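Local coordinates for maltose/maltodextrin-binding protein (Thermus thermophilus, PDB 2GH9) that binds maltotriose and probably serves as the extracytoplasmic solute receptor of a maltodextrin uptake system, in the manner of periplasmic maltose-binding proteins, at residues F46-P51 with A73-E77; W16-Q20 with N295-F299. All coordinates share one frame; numbering follows the deposited sequence.

Both contacts are partly buried and lie away from the centre of the chain, and they share no helix or strand; their centres are 26 Å apart and their nearest atoms about 13 Å. Interaction 1 joins segment 46-51 to the loop after helix 67-72, elements close together in sequence, and is made of aliphatic groups and one ring edge, with no hydrogen bond across it. Interaction 2 brings helix 11-26, near the N-terminus, against helix 293-302, some 275 residues on, through an edge-to-face aromatic pair, a CH-pi contact and a weak indole-to-amide bond. Neither touches the sugar: the side chains of Phe-299 and Ile-47 are about 8 and 10 Å from a bound glucose unit.

Interaction 1. Residues F46-P51 with A73-E77; sequences FILGAP and AGVLE
Val-75 pushes its side chain against the last part of helix 39-49, at Phe-46 and Ile-47, and the 3-10 turn at Ala-50 and Pro-51. Its two methyls divide the work. CG1, anti to the carbonyl carbon (chi1 -63°), presses on Ala-50, with Val-75 CG1 3.4 Å from Ala-50 CB, tighter than usual van der Waals contact, and also meets the Pro-51 ring. Val-75 CG2 turns to the aromatic side, 3.8 Å from Phe-46 CD2. The Phe-46 ring slides past the valine in the opposite direction and brings its edge to the backbone: Phe-46 CE2 lies 3.5 Å from Val-75 O, near the ring plane. Just ahead of the valine, Gly-74 ends helix 67-72 in a Schellman motif; its positive phi (73°) turns the chain, and Val-75, the next residue, faces segment 46-51, both lying in the family's solute-binding region. With an alanine in place of Phe-46, the CG2 methyl of Val-75 would probably lose its aromatic neighbour and a gap would open beside Met-70, which the ring also touches. Ile-47 CG2 rests 3.7 Å from Ala-73 CB, just after helix 67-72. Val-75 is further tied by backbone hydrogen bonding to Ala-275.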
loop_
_atom_site.group_PDB
_atom_site.type_symbol
_atom_site.label_atom_id
_atom_site.label_comp_id
_atom_site.label_asym_id
_atom_site.label_seq_id
_atom_site.Cartn_x
_atom_site.Cartn_y
_atom_site.Cartn_z
ATOM N N PHE A 46 -16.670 7.728 -0.107
ATOM C CA PHE A 46 -17.189 7.204 -1.376
ATOM C C PHE A 46 -18.333 6.236 -1.206
ATOM O O PHE A 46 -19.326 6.304 -1.925
ATOM C CB PHE A 46 -16.085 6.486 -2.146
ATOM C CG PHE A 46 -16.328 6.414 -3.630
ATOM C CD1 PHE A 46 -16.040 7.518 -4.446
ATOM C CD2 PHE A 46 -16.795 5.254 -4.220
ATOM C CE1 PHE A 46 -16.221 7.451 -5.821
ATOM C CE2 PHE A 46 -16.987 5.192 -5.607
ATOM C CZ PHE A 46 -16.701 6.296 -6.398
ATOM N N ILE A 47 -18.167 5.293 -0.291
ATOM C CA ILE A 47 -19.201 4.272 -0.057
ATOM C C ILE A 47 -20.507 4.933 0.444
ATOM O O ILE A 47 -21.595 4.669 -0.083
ATOM C CB ILE A 47 -18.728 3.189 0.933
ATOM C CG1 ILE A 47 -17.733 2.234 0.259
ATOM C CG2 ILE A 47 -19.936 2.402 1.463
ATOM C CD1 ILE A 47 -17.181 1.160 1.196
ATOM N N LEU A 48 -20.386 5.799 1.446
ATOM C CA LEU A 48 -21.543 6.499 1.996
ATOM C C LEU A 48 -22.093 7.566 1.043
ATOM O O LEU A 48 -23.305 7.670 0.857
ATOM C CB LEU A 48 -21.214 7.134 3.352
ATOM C CG LEU A 48 -20.941 6.219 4.545
ATOM C CD1 LEU A 48 -20.808 7.066 5.824
ATOM C CD2 LEU A 48 -22.021 5.154 4.711
ATOM N N GLY A 49 -21.209 8.354 0.435
ATOM C CA GLY A 49 -21.639 9.423 -0.468
ATOM C C GLY A 49 -22.146 8.999 -1.845
ATOM O O GLY A 49 -22.998 9.662 -2.419
ATOM N N ALA A 50 -21.627 7.905 -2.391
ATOM C CA ALA A 50 -21.891 7.575 -3.784
ATOM C C ALA A 50 -23.394 7.461 -4.072
ATOM O O ALA A 50 -23.903 8.117 -4.988
ATOM C CB ALA A 50 -21.148 6.295 -4.199
ATOM N N PRO A 51 -24.109 6.641 -3.285
ATOM C CA PRO A 51 -25.537 6.438 -3.541
ATOM C C PRO A 51 -26.415 7.638 -3.226
ATOM O O PRO A 51 -27.579 7.630 -3.588
ATOM C CB PRO A 51 -25.902 5.248 -2.637
ATOM C CG PRO A 51 -24.624 4.747 -2.076
ATOM C CD PRO A 51 -23.639 5.848 -2.141
ATOM N N ALA A 73 -21.201 -2.482 -1.792
ATOM C CA ALA A 73 -21.977 -1.266 -1.562
ATOM C C ALA A 73 -22.583 -0.749 -2.862
ATOM O O ALA A 73 -23.275 0.270 -2.874
ATOM C CB ALA A 73 -21.112 -0.181 -0.914
ATOM N N GLY A 74 -22.301 -1.434 -3.955
ATOM C CA GLY A 74 -22.868 -1.099 -5.257
ATOM C C GLY A 74 -22.270 0.150 -5.867
ATOM O O GLY A 74 -22.791 0.653 -6.861
ATOM N N VAL A 75 -21.151 0.644 -5.315
ATOM C CA VAL A 75 -20.695 1.998 -5.665
ATOM C C VAL A 75 -19.701 2.057 -6.801
ATOM O O VAL A 75 -19.354 3.157 -7.245
ATOM C CB VAL A 75 -20.134 2.773 -4.431
ATOM C CG1 VAL A 75 -21.245 2.959 -3.403
ATOM C CG2 VAL A 75 -18.869 2.080 -3.833
ATOM N N LEU A 76 -19.254 0.891 -7.273
ATOM C CA LEU A 76 -18.246 0.795 -8.342
ATOM C C LEU A 76 -18.905 0.476 -9.677
ATOM O O LEU A 76 -19.728 -0.430 -9.769
ATOM C CB LEU A 76 -17.211 -0.309 -8.049
ATOM C CG LEU A 76 -16.314 -0.188 -6.802
ATOM C CD1 LEU A 76 -15.240 -1.280 -6.799
ATOM C CD2 LEU A 76 -15.711 1.187 -6.662
ATOM N N GLU A 77 -18.533 1.227 -10.708
ATOM C CA GLU A 77 -18.941 0.921 -12.077
ATOM C C GLU A 77 -18.080 -0.229 -12.627
ATOM O O GLU A 77 -16.837 -0.137 -12.670
ATOM C CB GLU A 77 -18.873 2.187 -12.958
ATOM C CG GLU A 77 -19.183 2.002 -14.466
ATOM C CD GLU A 77 -20.648 1.650 -14.790
ATOM O OE1 GLU A 77 -21.501 1.647 -13.887
ATOM O OE2 GLU A 77 -20.942 1.395 -15.974
#

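Interaction 2. Residues W16-Q20 with N295-F299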
loop_
_atom_site.group_PDB
_atom_site.type_symbol
_atom_site.label_atom_id
_atom_site.label_comp_id
_atom_site.label_asym_id
_atom_site.label_seq_id
_atom_site.Cartn_x
_atom_site.Cartn_y
_atom_site.Cartn_z
ATOM N N TRP A 16 1.349 15.352 -11.704
ATOM C CA TRP A 16 1.010 14.519 -12.875
ATOM C C TRP A 16 -0.507 14.430 -13.109
ATOM O O TRP A 16 -0.990 14.628 -14.235
ATOM C CB TRP A 16 1.609 13.110 -12.705
ATOM C CG TRP A 16 1.159 12.045 -13.695
ATOM C CD1 TRP A 16 1.777 11.698 -14.854
ATOM C CD2 TRP A 16 0.037 11.163 -13.568
ATOM N NE1 TRP A 16 1.127 10.659 -15.451
ATOM C CE2 TRP A 16 0.046 10.313 -14.692
ATOM C CE3 TRP A 16 -0.968 11.003 -12.613
ATOM C CZ2 TRP A 16 -0.920 9.338 -14.895
ATOM C CZ3 TRP A 16 -1.919 10.020 -12.811
ATOM C CH2 TRP A 16 -1.885 9.205 -13.944
ATOM N N LEU A 17 -1.255 14.128 -12.050
ATOM C CA LEU A 17 -2.701 13.996 -12.160
ATOM C C LEU A 17 -3.373 15.313 -12.609
ATOM O O LEU A 17 -4.307 15.291 -13.432
ATOM C CB LEU A 17 -3.316 13.499 -10.834
ATOM C CG LEU A 17 -4.837 13.302 -10.857
ATOM C CD1 LEU A 17 -5.260 12.545 -12.104
ATOM C CD2 LEU A 17 -5.373 12.628 -9.587
ATOM N N LYS A 18 -2.895 16.436 -12.070
ATOM C CA LYS A 18 -3.418 17.760 -12.435
ATOM C C LYS A 18 -3.149 18.064 -13.914
ATOM O O LYS A 18 -4.026 18.603 -14.595
ATOM C CB LYS A 18 -2.824 18.867 -11.537
ATOM C CG LYS A 18 -3.358 18.871 -10.112
ATOM C CD LYS A 18 -3.105 20.228 -9.425
ATOM C CE LYS A 18 -3.662 20.293 -8.033
ATOM N NZ LYS A 18 -5.150 20.097 -8.009
ATOM N N GLU A 19 -1.952 17.702 -14.384
ATOM C CA GLU A 19 -1.564 17.864 -15.785
ATOM C C GLU A 19 -2.442 17.032 -16.706
ATOM O O GLU A 19 -2.902 17.533 -17.738
ATOM C CB GLU A 19 -0.101 17.463 -16.034
ATOM C CG GLU A 19 0.315 17.603 -17.522
ATOM C CD GLU A 19 1.647 16.991 -17.870
ATOM O OE1 GLU A 19 2.405 16.587 -16.954
ATOM O OE2 GLU A 19 1.938 16.912 -19.092
ATOM N N GLN A 20 -2.646 15.758 -16.355
ATOM C CA GLN A 20 -3.514 14.900 -17.163
ATOM C C GLN A 20 -4.945 15.446 -17.215
ATOM O O GLN A 20 -5.642 15.291 -18.228
ATOM C CB GLN A 20 -3.505 13.442 -16.661
ATOM C CG GLN A 20 -2.125 12.787 -16.504
ATOM C CD GLN A 20 -1.044 13.353 -17.435
ATOM O OE1 GLN A 20 0.010 13.826 -16.980
ATOM N NE2 GLN A 20 -1.303 13.305 -18.734
ATOM N N ASN A 295 1.513 7.077 -19.928
ATOM C CA ASN A 295 1.140 7.736 -18.677
ATOM C C ASN A 295 1.565 6.946 -17.423
ATOM O O ASN A 295 1.984 7.538 -16.435
ATOM C CB ASN A 295 -0.345 8.076 -18.645
ATOM C CG ASN A 295 -0.599 9.541 -18.899
ATOM O OD1 ASN A 295 0.243 10.390 -18.595
ATOM N ND2 ASN A 295 -1.746 9.853 -19.437
ATOM N N LEU A 296 1.471 5.622 -17.480
ATOM C CA LEU A 296 1.961 4.792 -16.387
ATOM C C LEU A 296 3.463 4.994 -16.151
ATOM O O LEU A 296 3.895 5.086 -14.992
ATOM C CB LEU A 296 1.659 3.326 -16.645
ATOM C CG LEU A 296 0.185 2.922 -16.630
ATOM C CD1 LEU A 296 0.089 1.447 -16.882
ATOM C CD2 LEU A 296 -0.534 3.295 -15.331
ATOM N N VAL A 297 4.234 5.094 -17.244
ATOM C CA VAL A 297 5.672 5.341 -17.183
ATOM C C VAL A 297 5.934 6.722 -16.600
ATOM O O VAL A 297 6.753 6.858 -15.704
ATOM C CB VAL A 297 6.408 5.186 -18.574
ATOM C CG1 VAL A 297 7.826 5.751 -18.504
ATOM C CG2 VAL A 297 6.489 3.742 -19.003
ATOM N N ALA A 298 5.211 7.730 -17.087
ATOM C CA ALA A 298 5.324 9.090 -16.581
ATOM C C ALA A 298 5.071 9.152 -15.078
ATOM O O ALA A 298 5.839 9.756 -14.328
ATOM C CB ALA A 298 4.343 9.994 -17.308
ATOM N N PHE A 299 4.010 8.492 -14.632
ATOM C CA PHE A 299 3.707 8.469 -13.209
ATOM C C PHE A 299 4.864 7.847 -12.418
ATOM O O PHE A 299 5.223 8.358 -11.381
ATOM C CB PHE A 299 2.390 7.721 -12.968
ATOM C CG PHE A 299 1.824 7.886 -11.576
ATOM C CD1 PHE A 299 1.289 9.102 -11.165
ATOM C CD2 PHE A 299 1.793 6.816 -10.690
ATOM C CE1 PHE A 299 0.735 9.251 -9.914
ATOM C CE2 PHE A 299 1.213 6.963 -9.397
ATOM C CZ PHE A 299 0.681 8.159 -9.021
#
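The indole of Trp-16 has a different partner on each face. Over one face comes Phe-299, which turns the edge of its ring to the six-membered ring of the indole: the centroids are 4.6 Å apart and the planes stand at 59°, an edge-to-face pair. The leading atom is Phe-299 CD1, 3.3 Å from Trp-16 CE3 and offset toward the rim. Closer to its backbone, Phe-299 CB sits 4.1 Å from the centroid of the five-membered ring, almost straight above it, and makes a CH-pi contact. The opposite face is covered from within its own helix, where Gln-20 CG lies over the centre of the indole, 3.8 Å above the plane. At the edge, near the ring plane, Ala-298 CB is 3.8 Å from Trp-16 NE1.

That nitrogen also gives a weak hydrogen bond across the contact. Trp-16 NE1 donates to Asn-295 OD1 at 3.3 Å, but the N-H points well off line (128°); the amide plane stands nearly square to that of the indole. The amide is held more firmly through its other end, since Asn-295 ND2 bonds to Thr-289 O. With CG anti to the backbone N, the Trp-16 side chain reaches toward the other helix; the axes of the two short segments come within 11.3 Å of each other.

The two segments run roughly antiparallel, at 147°. This is helix-to-helix packing beside the mixed sheet of a periplasmic-binding-protein fold, joining an N-terminal helix to one far along the chain. Leu-290 of helix 280-290 touches both Trp-16 and Gln-20, while Phe-299 stacks on Phe-111 of strand 104-113 and meets Phe-9. On the sheet side, Leu-17 packs on Val-5 and Thr-7 of strand 3-7.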